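Solute Binding Protein, BlMnBP1 in complex with mannotrisoe (Bifidobacterium animalis subsp. lactis, PDB 6I5V) binds mannotriose and probably hands manno-oligosaccharides to the ABC transporter that lets the bacterium grow on beta-mannan. Local coordinates at residues Ile126-Val131 with Ser331-Asn336; Gly130-Ile135 with Gln296-Ala301; Glu143-Lys148 with Glu166-Val171; Thr208-Lys213 with Lys418-Val423. One frame throughout, in Å; residues are numbered along the deposited sequence.

Contact 1 (Ile126-Val131 with Ser331-Asn336); sequences IANNGV and SGFAKN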
loop_
_atom_site.group_PDB
_atom_site.type_symbol
_atom_site.label_atom_id
_atom_site.label_comp_id
_atom_site.label_asym_id
_atom_site.label_seq_id
_atom_site.Cartn_x
_atom_site.Cartn_y
_atom_site.Cartn_z
ATOM N N ILE A 126 11.276 -5.609 5.622
ATOM C CA ILE A 126 11.912 -4.682 4.713
ATOM C C ILE A 126 10.965 -4.454 3.537
ATOM O O ILE A 126 10.680 -5.368 2.745
ATOM C CB ILE A 126 13.287 -5.190 4.264
ATOM C CG1 ILE A 126 14.210 -5.239 5.497
ATOM C CG2 ILE A 126 13.869 -4.331 3.141
ATOM C CD1 ILE A 126 15.621 -5.697 5.199
ATOM N N ALA A 127 10.493 -3.218 3.423
ATOM C CA ALA A 127 9.683 -2.795 2.292
ATOM C C ALA A 127 10.370 -3.137 0.972
ATOM O O ALA A 127 11.556 -2.855 0.775
ATOM C CB ALA A 127 9.436 -1.291 2.415
ATOM N N ASN A 128 9.608 -3.737 0.053
ATOM C CA ASN A 128 10.133 -4.036 -1.271
ATOM C C ASN A 128 10.154 -2.830 -2.202
ATOM O O ASN A 128 10.585 -2.951 -3.358
ATOM C CB ASN A 128 9.329 -5.168 -1.914
ATOM C CG ASN A 128 7.937 -4.753 -2.359
ATOM O OD1 ASN A 128 7.494 -3.605 -2.165
ATOM N ND2 ASN A 128 7.221 -5.710 -2.980
ATOM N N ASN A 129 9.723 -1.693 -1.713
ATOM C CA ASN A 129 9.538 -0.522 -2.585
ATOM C C ASN A 129 8.809 0.529 -1.776
ATOM O O ASN A 129 7.932 0.154 -1.019
ATOM C CB ASN A 129 8.737 -0.975 -3.804
ATOM C CG ASN A 129 8.359 0.131 -4.750
ATOM O OD1 ASN A 129 8.863 1.229 -4.635
ATOM N ND2 ASN A 129 7.489 -0.167 -5.691
ATOM N N GLY A 130 9.196 1.785 -1.925
ATOM C CA GLY A 130 8.553 2.896 -1.256
ATOM C C GLY A 130 7.569 3.597 -2.173
ATOM O O GLY A 130 7.942 4.089 -3.243
ATOM N N VAL A 131 6.321 3.687 -1.728
ATOM C CA VAL A 131 5.231 4.137 -2.579
ATOM C C VAL A 131 4.564 5.380 -1.990
ATOM O O VAL A 131 4.360 5.501 -0.779
ATOM C CB VAL A 131 4.200 3.007 -2.800
ATOM C CG1 VAL A 131 4.849 1.847 -3.578
ATOM C CG2 VAL A 131 3.646 2.501 -1.453
ATOM N N SER A 331 18.541 -5.652 -7.355
ATOM C CA SER A 331 17.579 -6.116 -8.352
ATOM C C SER A 331 17.039 -4.961 -9.183
ATOM O O SER A 331 16.781 -5.126 -10.383
ATOM C CB SER A 331 16.407 -6.851 -7.699
ATOM O OG SER A 331 15.669 -5.991 -6.835
ATOM N N GLY A 332 16.851 -3.798 -8.555
ATOM C CA GLY A 332 16.153 -2.710 -9.206
ATOM C C GLY A 332 14.661 -2.917 -9.339
ATOM O O GLY A 332 14.022 -2.257 -10.172
ATOM N N PHE A 333 14.095 -3.840 -8.552
ATOM C CA PHE A 333 12.647 -4.050 -8.502
ATOM C C PHE A 333 11.895 -2.738 -8.252
ATOM O O PHE A 333 10.973 -2.391 -8.992
ATOM C CB PHE A 333 12.341 -5.075 -7.403
ATOM C CG PHE A 333 10.889 -5.245 -7.095
ATOM C CD1 PHE A 333 10.130 -6.186 -7.776
ATOM C CD2 PHE A 333 10.289 -4.499 -6.095
ATOM C CE1 PHE A 333 8.792 -6.356 -7.490
ATOM C CE2 PHE A 333 8.947 -4.669 -5.797
ATOM C CZ PHE A 333 8.195 -5.601 -6.495
ATOM N N ALA A 334 12.298 -1.987 -7.221
ATOM C CA ALA A 334 11.493 -0.865 -6.750
ATOM C C ALA A 334 11.323 0.187 -7.840
ATOM O O ALA A 334 10.208 0.653 -8.090
ATOM C CB ALA A 334 12.127 -0.251 -5.503
ATOM N N LYS A 335 12.079 0.472 -8.791
ATOM C CA LYS A 335 11.984 1.432 -9.882
ATOM C C LYS A 335 11.135 0.870 -11.028
ATOM O O LYS A 335 10.219 1.537 -11.511
ATOM C CB LYS A 335 13.377 1.795 -10.398
ATOM C CG LYS A 335 14.224 2.569 -9.401
ATOM C CD LYS A 335 15.603 2.877 -9.963
ATOM C CE LYS A 335 16.442 3.671 -8.977
ATOM N NZ LYS A 335 17.804 3.959 -9.506
ATOM N N ASN A 336 11.731 -0.284 -11.197
ATOM C CA ASN A 336 10.959 -0.872 -12.284
ATOM C C ASN A 336 9.486 -0.899 -11.940
ATOM O O ASN A 336 8.629 -0.718 -12.815
ATOM C CB ASN A 336 11.440 -2.289 -12.585
ATOM C CG ASN A 336 12.897 -2.340 -12.965
ATOM O OD1 ASN A 336 13.664 -1.396 -12.730
ATOM N ND2 ASN A 336 13.291 -3.439 -13.564
#
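The turn at Asn128 and Asn129, which interrupts strand 122-132, meets the first turn of helix 333-336 with Asn129 CA 4.6 Å from Ala334 CA, and no hydrogen bond spans the gap. Four residues, two from each side, share the contact about equally. With CG of Phe333 anti to the backbone N (chi1 171°), the ring reaches toward Asn128 and presents an edge to the backbone carbonyl, Phe333 CD2 lying 3.2 Å from Asn128 O near the ring plane. The side-chain amide of the same asparagine lies beyond the rim but off the ring plane, the planes 45° apart, with Asn128 ND2 3.5 Å from Phe333 CE2. This is a buried seam in a binding protein of the periplasmic-binding-protein type: the Asn128 side chain lies about 5 Å from a bound mannose. Next along the chain, Asn129 packs on the small Ala334, with Asn129 OD1 3.7 Å from Ala334 CB, while its ND2 makes a weak hydrogen bond to the carbonyl of Glu337. Gly332, at positive phi, leaves helix 314-331 and serves as N-cap of helix 333-336, setting Phe333 and Ala334 against the asparagines. Met32 and Tyr45 also touch Phe333.

Contact 2 (Gly130-Ile135 with Gln296-Ala301); sequences GVTAGI and QYATIA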
loop_
_atom_site.group_PDB
_atom_site.type_symbol
_atom_site.label_atom_id
_atom_site.label_comp_id
_atom_site.label_asym_id
_atom_site.label_seq_id
_atom_site.Cartn_x
_atom_site.Cartn_y
_atom_site.Cartn_z
ATOM N N GLY A 130 9.196 1.785 -1.925
ATOM C CA GLY A 130 8.553 2.896 -1.256
ATOM C C GLY A 130 7.569 3.597 -2.173
ATOM O O GLY A 130 7.942 4.089 -3.243
ATOM N N VAL A 131 6.321 3.687 -1.728
ATOM C CA VAL A 131 5.231 4.137 -2.579
ATOM C C VAL A 131 4.564 5.380 -1.990
ATOM O O VAL A 131 4.360 5.501 -0.779
ATOM C CB VAL A 131 4.200 3.007 -2.800
ATOM C CG1 VAL A 131 4.849 1.847 -3.578
ATOM C CG2 VAL A 131 3.646 2.501 -1.453
ATOM N N THR A 132 4.209 6.290 -2.860
ATOM C CA THR A 132 3.558 7.540 -2.496
ATOM C C THR A 132 2.062 7.416 -2.751
ATOM O O THR A 132 1.647 6.760 -3.706
ATOM C CB THR A 132 4.199 8.666 -3.317
ATOM O OG1 THR A 132 5.606 8.729 -2.998
ATOM C CG2 THR A 132 3.576 10.001 -3.042
ATOM N N ALA A 133 1.256 8.044 -1.888
ATOM C CA ALA A 133 -0.211 7.981 -1.947
ATOM C C ALA A 133 -0.794 9.075 -2.840
ATOM O O ALA A 133 -0.881 10.242 -2.441
ATOM C CB ALA A 133 -0.792 8.125 -0.547
ATOM N N GLY A 134 -1.210 8.701 -4.035
ATOM C CA GLY A 134 -1.776 9.638 -4.988
ATOM C C GLY A 134 -2.912 9.025 -5.782
ATOM O O GLY A 134 -3.607 8.126 -5.300
ATOM N N ILE A 135 -3.120 9.484 -7.010
ATOM C CA ILE A 135 -4.199 8.955 -7.837
ATOM C C ILE A 135 -3.671 8.762 -9.243
ATOM O O ILE A 135 -3.023 9.658 -9.787
ATOM C CB ILE A 135 -5.429 9.874 -7.858
ATOM C CG1 ILE A 135 -6.056 10.007 -6.472
ATOM C CG2 ILE A 135 -6.440 9.340 -8.837
ATOM C CD1 ILE A 135 -7.286 11.056 -6.483
ATOM N N GLN A 296 -0.448 20.705 -0.051
ATOM C CA GLN A 296 -0.809 19.311 -0.254
ATOM C C GLN A 296 0.298 18.401 0.263
ATOM O O GLN A 296 1.501 18.705 0.194
ATOM C CB GLN A 296 -1.106 18.994 -1.726
ATOM C CG GLN A 296 -2.318 19.735 -2.293
ATOM C CD GLN A 296 -2.863 19.057 -3.513
ATOM O OE1 GLN A 296 -3.861 18.307 -3.440
ATOM N NE2 GLN A 296 -2.200 19.272 -4.650
ATOM N N TYR A 297 -0.143 17.278 0.793
ATOM C CA TYR A 297 0.725 16.309 1.432
ATOM C C TYR A 297 0.452 14.919 0.871
ATOM O O TYR A 297 -0.697 14.556 0.595
ATOM C CB TYR A 297 0.498 16.304 2.926
ATOM C CG TYR A 297 0.742 17.612 3.631
ATOM C CD1 TYR A 297 -0.276 18.533 3.772
ATOM C CD2 TYR A 297 1.972 17.915 4.189
ATOM C CE1 TYR A 297 -0.082 19.706 4.434
ATOM C CE2 TYR A 297 2.181 19.110 4.853
ATOM C CZ TYR A 297 1.150 19.994 4.970
ATOM O OH TYR A 297 1.321 21.186 5.622
ATOM N N ALA A 298 1.517 14.148 0.709
ATOM C CA ALA A 298 1.425 12.751 0.314
ATOM C C ALA A 298 2.363 11.932 1.190
ATOM O O ALA A 298 3.569 12.201 1.254
ATOM C CB ALA A 298 1.780 12.573 -1.163
ATOM N N THR A 299 1.787 10.945 1.857
ATOM C CA THR A 299 2.517 9.970 2.653
ATOM C C THR A 299 3.326 9.009 1.784
ATOM O O THR A 299 2.803 8.392 0.840
ATOM C CB THR A 299 1.502 9.184 3.505
ATOM O OG1 THR A 299 0.966 10.054 4.513
ATOM C CG2 THR A 299 2.134 7.919 4.149
ATOM N N ILE A 300 4.600 8.862 2.147
ATOM C CA ILE A 300 5.470 7.798 1.651
ATOM C C ILE A 300 5.438 6.650 2.643
ATOM O O ILE A 300 5.588 6.858 3.847
ATOM C CB ILE A 300 6.907 8.303 1.463
ATOM C CG1 ILE A 300 6.959 9.247 0.266
ATOM C CG2 ILE A 300 7.880 7.158 1.286
ATOM C CD1 ILE A 300 8.101 10.188 0.344
ATOM N N ALA A 301 5.244 5.438 2.139
ATOM C CA ALA A 301 5.197 4.255 2.981
ATOM C C ALA A 301 5.676 3.067 2.167
ATOM O O ALA A 301 5.910 3.160 0.955
ATOM C CB ALA A 301 3.790 4.018 3.548
#
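Thr132 turns its two branches to two different partners on strand 296-301: a chi1 of -61° sets OG1 beside the backbone N and CG2 anti to it. From there Thr132 CG2 meets Ala298 CB at 3.7 Å, while Thr132 OG1 lies 3.6 Å from Ile300 CG1. On the face shared by Val131 and Ala301, Val131 places CG2 between its N and carbonyl carbon, and this methyl rests 3.4 Å from Ala301 O.

The backbones run antiparallel, the short axes at 165°. Val131 and Ala301 form a hydrogen-bonded pair: Val131 N to Ala301 O is 2.8 Å and nearly straight at 173°, and Ala301 N to Val131 O is 3.0 Å. Thr132 and Ile300 make the following non-hydrogen-bonded pair. A longer, more bent bond of 3.2 Å from Ala133 N to Thr299 O comes next, and beyond it the strands part. CA-H...O contacts, among them Ile300 CA to Val131 O, supplement these bonds.

Strand 122-132 belongs to one sheet and strand 134-138 to the other, so the chain passes here from one sheet to the other, consistent with a hinge strand between the two lobes of a solute-binding protein; the Val131 side chain lies about 4 Å from a bound mannose. Tyr285 OH bonds to Thr132 O and Gly134 N at this break between the strands, Asn193 joins Ala133 O to Thr299 N, and strand 359-362 flanks strand 296-308, with Leu361 against Ile300.

Contact 3 (Glu143-Lys148 with Glu166-Val171); sequences EEAGIK and EKTKAV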
loop_
_atom_site.group_PDB
_atom_site.type_symbol
_atom_site.label_atom_id
_atom_site.label_comp_id
_atom_site.label_asym_id
_atom_site.label_seq_id
_atom_site.Cartn_x
_atom_site.Cartn_y
_atom_site.Cartn_z
ATOM N N GLU A 143 -8.044 16.034 -20.675
ATOM C CA GLU A 143 -8.057 17.036 -21.713
ATOM C C GLU A 143 -9.378 17.009 -22.427
ATOM O O GLU A 143 -9.955 18.005 -22.663
ATOM C CB GLU A 143 -6.950 16.812 -22.707
ATOM C CG GLU A 143 -5.618 16.964 -22.091
ATOM C CD GLU A 143 -4.498 16.767 -23.052
ATOM O OE1 GLU A 143 -4.684 16.095 -24.057
ATOM O OE2 GLU A 143 -3.415 17.274 -22.795
ATOM N N GLU A 144 -9.796 15.807 -22.798
ATOM C CA GLU A 144 -11.087 15.554 -23.466
ATOM C C GLU A 144 -12.136 16.262 -22.631
ATOM O O GLU A 144 -12.965 16.920 -23.189
ATOM C CB GLU A 144 -11.388 14.062 -23.566
ATOM C CG GLU A 144 -11.341 13.518 -24.968
ATOM C CD GLU A 144 -10.875 12.074 -25.098
ATOM O OE1 GLU A 144 -10.645 11.425 -24.078
ATOM O OE2 GLU A 144 -10.766 11.598 -26.232
ATOM N N ALA A 145 -12.051 16.157 -21.316
ATOM C CA ALA A 145 -13.039 16.802 -20.471
ATOM C C ALA A 145 -12.807 18.305 -20.307
ATOM O O ALA A 145 -13.657 18.980 -19.712
ATOM C CB ALA A 145 -13.087 16.143 -19.084
ATOM N N GLY A 146 -11.704 18.841 -20.820
ATOM C CA GLY A 146 -11.402 20.239 -20.623
ATOM C C GLY A 146 -11.000 20.612 -19.216
ATOM O O GLY A 146 -11.219 21.754 -18.815
ATOM N N ILE A 147 -10.420 19.671 -18.448
ATOM C CA ILE A 147 -9.827 19.974 -17.145
ATOM C C ILE A 147 -8.473 20.606 -17.415
ATOM O O ILE A 147 -7.679 20.068 -18.187
ATOM C CB ILE A 147 -9.697 18.696 -16.293
ATOM C CG1 ILE A 147 -11.078 18.027 -16.144
ATOM C CG2 ILE A 147 -9.025 18.988 -14.930
ATOM C CD1 ILE A 147 -11.057 16.577 -15.591
ATOM N N LYS A 148 -8.223 21.772 -16.834
ATOM C CA LYS A 148 -6.968 22.473 -17.096
ATOM C C LYS A 148 -5.956 22.251 -15.977
ATOM O O LYS A 148 -4.906 21.659 -16.220
ATOM C CB LYS A 148 -7.250 23.958 -17.332
ATOM C CG LYS A 148 -8.242 24.197 -18.498
ATOM C CD LYS A 148 -8.338 25.704 -18.897
ATOM C CE LYS A 148 -9.714 26.312 -18.630
ATOM N NZ LYS A 148 -10.744 25.911 -19.623
ATOM N N GLU A 166 -19.676 13.806 -18.401
ATOM C CA GLU A 166 -20.590 14.435 -19.350
ATOM C C GLU A 166 -19.975 14.584 -20.729
ATOM O O GLU A 166 -20.690 14.501 -21.740
ATOM C CB GLU A 166 -21.036 15.782 -18.783
ATOM C CG GLU A 166 -22.128 15.634 -17.752
ATOM C CD GLU A 166 -22.428 16.928 -17.015
ATOM O OE1 GLU A 166 -21.758 17.943 -17.299
ATOM O OE2 GLU A 166 -23.301 16.908 -16.123
ATOM N N LYS A 167 -18.668 14.777 -20.793
ATOM C CA LYS A 167 -17.984 15.110 -22.036
ATOM C C LYS A 167 -17.090 13.987 -22.580
ATOM O O LYS A 167 -16.497 14.150 -23.645
ATOM C CB LYS A 167 -17.162 16.402 -21.819
ATOM C CG LYS A 167 -17.895 17.460 -20.929
ATOM C CD LYS A 167 -17.617 18.924 -21.257
ATOM C CE LYS A 167 -16.133 19.275 -21.470
ATOM N NZ LYS A 167 -15.690 20.697 -21.117
ATOM N N THR A 168 -16.967 12.852 -21.889
ATOM C CA THR A 168 -16.173 11.727 -22.371
ATOM C C THR A 168 -16.958 10.434 -22.165
ATOM O O THR A 168 -18.048 10.425 -21.585
ATOM C CB THR A 168 -14.842 11.597 -21.635
ATOM O OG1 THR A 168 -15.064 10.851 -20.421
ATOM C CG2 THR A 168 -14.211 13.019 -21.330
ATOM N N LYS A 169 -16.366 9.334 -22.621
ATOM C CA LYS A 169 -16.939 8.001 -22.486
ATOM C C LYS A 169 -16.322 7.211 -21.345
ATOM O O LYS A 169 -16.631 6.036 -21.183
ATOM C CB LYS A 169 -16.773 7.238 -23.802
ATOM C CG LYS A 169 -17.130 8.053 -25.043
ATOM C CD LYS A 169 -17.286 7.171 -26.272
ATOM C CE LYS A 169 -17.425 8.029 -27.545
ATOM N NZ LYS A 169 -18.571 7.598 -28.397
ATOM N N ALA A 170 -15.450 7.825 -20.567
ATOM C CA ALA A 170 -14.706 7.114 -19.551
ATOM C C ALA A 170 -15.486 7.085 -18.248
ATOM O O ALA A 170 -16.137 8.064 -17.857
ATOM C CB ALA A 170 -13.339 7.769 -19.339
ATOM N N VAL A 171 -15.426 5.945 -17.583
ATOM C CA VAL A 171 -15.759 5.885 -16.168
ATOM C C VAL A 171 -14.890 6.916 -15.453
ATOM O O VAL A 171 -13.656 6.833 -15.491
ATOM C CB VAL A 171 -15.534 4.479 -15.602
ATOM C CG1 VAL A 171 -15.638 4.498 -14.062
ATOM C CG2 VAL A 171 -16.546 3.492 -16.238
#
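Thr168 pushes its methyl group into the end of helix 139-144, and this is the close-packed part of the contact. Thr168 CG2 lies 3.7 Å from Glu144 CB and 3.8 Å from the backbone Ala145 N, with Ala145 CB next to it at 4.0 Å. A chi1 of 85° fixes both branches: it directs CG2 away from the carbonyl carbon toward the neighbouring helix and tucks OG1 back over its own chain. There OG1 is doubly engaged, bonded to the carbonyl of Ile164 one turn earlier and accepting from Ala170 N at 3.1 Å, an ST turn that guides the chain out of helix 154-167. Replacing Thr168 with an alanine removes both branches, and would probably open a gap beside Ala145 and leave Ala170 N and the Ile164 carbonyl without this partner.

Both segments are helix ends in the lobe built on the smaller sheet, one helix following strand 134-138 and the other leading into strand 171-173. Gly146 closes the first helix with a Schellman motif, its positive phi turning the chain aside, while buried Ala145 packs on Leu163 and Ile164.

The solvent side is looser. Lys167, bent at chi2 and chi3, runs along the surface to the helix end, where Lys167 NZ makes a weak 3.0 Å hydrogen bond to Ala145 O, and Glu144, exposed beside it, touches a crystal neighbour.

Contact 4 (Thr208-Lys213 with Lys418-Val423); sequences TKEPFK and KWAKAV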
loop_
_atom_site.group_PDB
_atom_site.type_symbol
_atom_site.label_atom_id
_atom_site.label_comp_id
_atom_site.label_asym_id
_atom_site.label_seq_id
_atom_site.Cartn_x
_atom_site.Cartn_y
_atom_site.Cartn_z
ATOM N N THR A 208 -8.050 9.739 19.768
ATOM C CA THR A 208 -9.227 10.533 19.405
ATOM C C THR A 208 -10.456 9.621 19.326
ATOM O O THR A 208 -10.492 8.689 18.525
ATOM C CB THR A 208 -8.984 11.232 18.064
ATOM O OG1 THR A 208 -7.790 12.023 18.140
ATOM C CG2 THR A 208 -10.190 12.140 17.646
ATOM N N LYS A 209 -11.450 9.880 20.166
ATOM C CA LYS A 209 -12.651 9.051 20.191
ATOM C C LYS A 209 -13.384 9.060 18.847
ATOM O O LYS A 209 -13.780 8.002 18.349
ATOM C CB LYS A 209 -13.588 9.517 21.308
ATOM C CG LYS A 209 -12.995 9.316 22.697
ATOM C CD LYS A 209 -13.648 10.216 23.721
ATOM C CE LYS A 209 -13.115 9.961 25.133
ATOM N NZ LYS A 209 -13.281 8.543 25.563
ATOM N N GLU A 210 -13.565 10.233 18.232
ATOM C CA GLU A 210 -14.433 10.357 17.051
ATOM C C GLU A 210 -13.699 10.985 15.869
ATOM O O GLU A 210 -14.088 12.048 15.358
ATOM C CB GLU A 210 -15.691 11.142 17.412
ATOM C CG GLU A 210 -16.620 10.346 18.318
ATOM C CD GLU A 210 -17.878 11.098 18.733
ATOM O OE1 GLU A 210 -18.073 12.276 18.352
ATOM O OE2 GLU A 210 -18.675 10.505 19.477
ATOM N N PRO A 211 -12.666 10.303 15.366
ATOM C CA PRO A 211 -11.811 10.867 14.312
ATOM C C PRO A 211 -12.395 10.867 12.909
ATOM O O PRO A 211 -11.784 11.476 12.002
ATOM C CB PRO A 211 -10.615 9.941 14.351
ATOM C CG PRO A 211 -11.269 8.623 14.600
ATOM C CD PRO A 211 -12.281 8.918 15.675
ATOM N N PHE A 212 -13.529 10.188 12.691
ATOM C CA PHE A 212 -14.134 10.085 11.367
ATOM C C PHE A 212 -15.209 11.126 11.167
ATOM O O PHE A 212 -15.768 11.209 10.079
ATOM C CB PHE A 212 -14.703 8.652 11.117
ATOM C CG PHE A 212 -13.728 7.588 11.455
ATOM C CD1 PHE A 212 -12.599 7.436 10.703
ATOM C CD2 PHE A 212 -13.930 6.738 12.541
ATOM C CE1 PHE A 212 -11.639 6.488 11.055
ATOM C CE2 PHE A 212 -12.993 5.790 12.889
ATOM C CZ PHE A 212 -11.849 5.649 12.148
ATOM N N LYS A 213 -15.499 11.937 12.178
ATOM C CA LYS A 213 -16.484 12.984 11.983
ATOM C C LYS A 213 -15.886 14.111 11.175
ATOM O O LYS A 213 -14.676 14.297 11.134
ATOM C CB LYS A 213 -17.005 13.514 13.315
ATOM C CG LYS A 213 -16.077 14.399 14.071
ATOM C CD LYS A 213 -16.758 14.816 15.379
ATOM C CE LYS A 213 -16.379 16.261 15.811
ATOM N NZ LYS A 213 -16.969 17.368 14.945
ATOM N N LYS A 418 -17.903 2.906 17.378
ATOM C CA LYS A 418 -17.097 1.727 17.652
ATOM C C LYS A 418 -15.675 2.126 17.996
ATOM O O LYS A 418 -15.044 1.517 18.868
ATOM C CB LYS A 418 -17.119 0.774 16.456
ATOM C CG LYS A 418 -18.441 -0.027 16.342
ATOM C CD LYS A 418 -18.547 -0.732 15.009
ATOM C CE LYS A 418 -19.852 -1.539 14.883
ATOM N NZ LYS A 418 -20.365 -1.427 13.489
ATOM N N TRP A 419 -15.149 3.128 17.299
ATOM C CA TRP A 419 -13.806 3.599 17.605
ATOM C C TRP A 419 -13.742 4.208 18.997
ATOM O O TRP A 419 -12.751 4.039 19.716
ATOM C CB TRP A 419 -13.400 4.629 16.571
ATOM C CG TRP A 419 -11.954 4.997 16.619
ATOM C CD1 TRP A 419 -11.401 6.098 17.206
ATOM C CD2 TRP A 419 -10.881 4.266 16.059
ATOM N NE1 TRP A 419 -10.047 6.097 17.030
ATOM C CE2 TRP A 419 -9.700 4.989 16.318
ATOM C CE3 TRP A 419 -10.794 3.064 15.352
ATOM C CZ2 TRP A 419 -8.446 4.544 15.917
ATOM C CZ3 TRP A 419 -9.541 2.630 14.936
ATOM C CH2 TRP A 419 -8.379 3.377 15.230
ATOM N N ALA A 420 -14.760 4.984 19.357
ATOM C CA ALA A 420 -14.724 5.721 20.601
ATOM C C ALA A 420 -14.753 4.783 21.777
ATOM O O ALA A 420 -14.113 5.057 22.801
ATOM C CB ALA A 420 -15.902 6.688 20.700
ATOM N N LYS A 421 -15.526 3.697 21.681
ATOM C CA LYS A 421 -15.473 2.695 22.734
ATOM C C LYS A 421 -14.071 2.125 22.846
ATOM O O LYS A 421 -13.535 1.981 23.949
ATOM C CB LYS A 421 -16.474 1.573 22.482
ATOM C CG LYS A 421 -16.331 0.402 23.424
ATOM C CD LYS A 421 -17.611 -0.454 23.492
ATOM C CE LYS A 421 -17.354 -1.973 23.487
ATOM N NZ LYS A 421 -18.478 -2.696 22.764
ATOM N N ALA A 422 -13.475 1.768 21.711
ATOM C CA ALA A 422 -12.165 1.137 21.730
ATOM C C ALA A 422 -11.094 2.094 22.260
ATOM O O ALA A 422 -10.110 1.656 22.872
ATOM C CB ALA A 422 -11.821 0.652 20.322
ATOM N N VAL A 423 -11.265 3.395 22.043
ATOM C CA VAL A 423 -10.258 4.346 22.511
ATOM C C VAL A 423 -10.304 4.429 24.021
ATOM O O VAL A 423 -9.265 4.335 24.702
ATOM C CB VAL A 423 -10.450 5.715 21.831
ATOM C CG1 VAL A 423 -9.661 6.851 22.568
ATOM C CG2 VAL A 423 -9.985 5.583 20.374
#
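A type I turn, Glu210 to Lys213, in the loop between helices 200-207 and 222-235 settles Pro211 and Phe212 on Trp419 of the C-terminal helix 408-425. Both lie over the same face of the indole. Pro211 makes a CH-pi contact, its CG 3.9 Å from the centroid of the five-membered ring, and Pro211 CD approaches Trp419 CD1 to 3.3 Å. Phe212 points its edge at that face in a T-shaped stack, with planes 77° apart and Phe212 CE2 3.9 Å from Trp419 CB. The proline also covers the Phe212 ring, CG over its centre, and so packs against both aromatics; Trp415 makes a second edge-to-face pair with Phe212. A chi1 of -169° swings the Trp419 indole out toward the loop, its pyrrole edge facing the loop carbonyls, Lys209 O being 3.3 Å from Trp419 CD1; NE1 is hydrogen-bonded to Leu205 O. A leucine in place of Trp419 would probably leave the Leu205 carbonyl without this donor and deprive Phe212 and Pro211 of the face they rest on. Toward the surface, Lys209 CB packs 3.7 Å from Ala420 CB, while the Lys209 side chain, weakly bonded to Glu424, passes about 4 Å from a zinc ion.

Contacts 1 and 2 form one continuous region at the sugar pocket: they share Gly130 and Val131 on strand 122-132, their centres are 15 Å apart, and both border the bound sugar. Contacts 3 and 4 lie well away from contact 1, at 33 and 35 Å between centres. From contact 2 the chain runs along strand 134-138 directly into helix 139-144, so contact 3, 25 Å away between centres, lies farther out on the same path. Contact 4 is also 25 Å from contact 2 but lies on the opposite side of the chain's centre from contact 1. It alternates along the sequence with contacts 1 and 2, and its centre is 39 Å from that of contact 3.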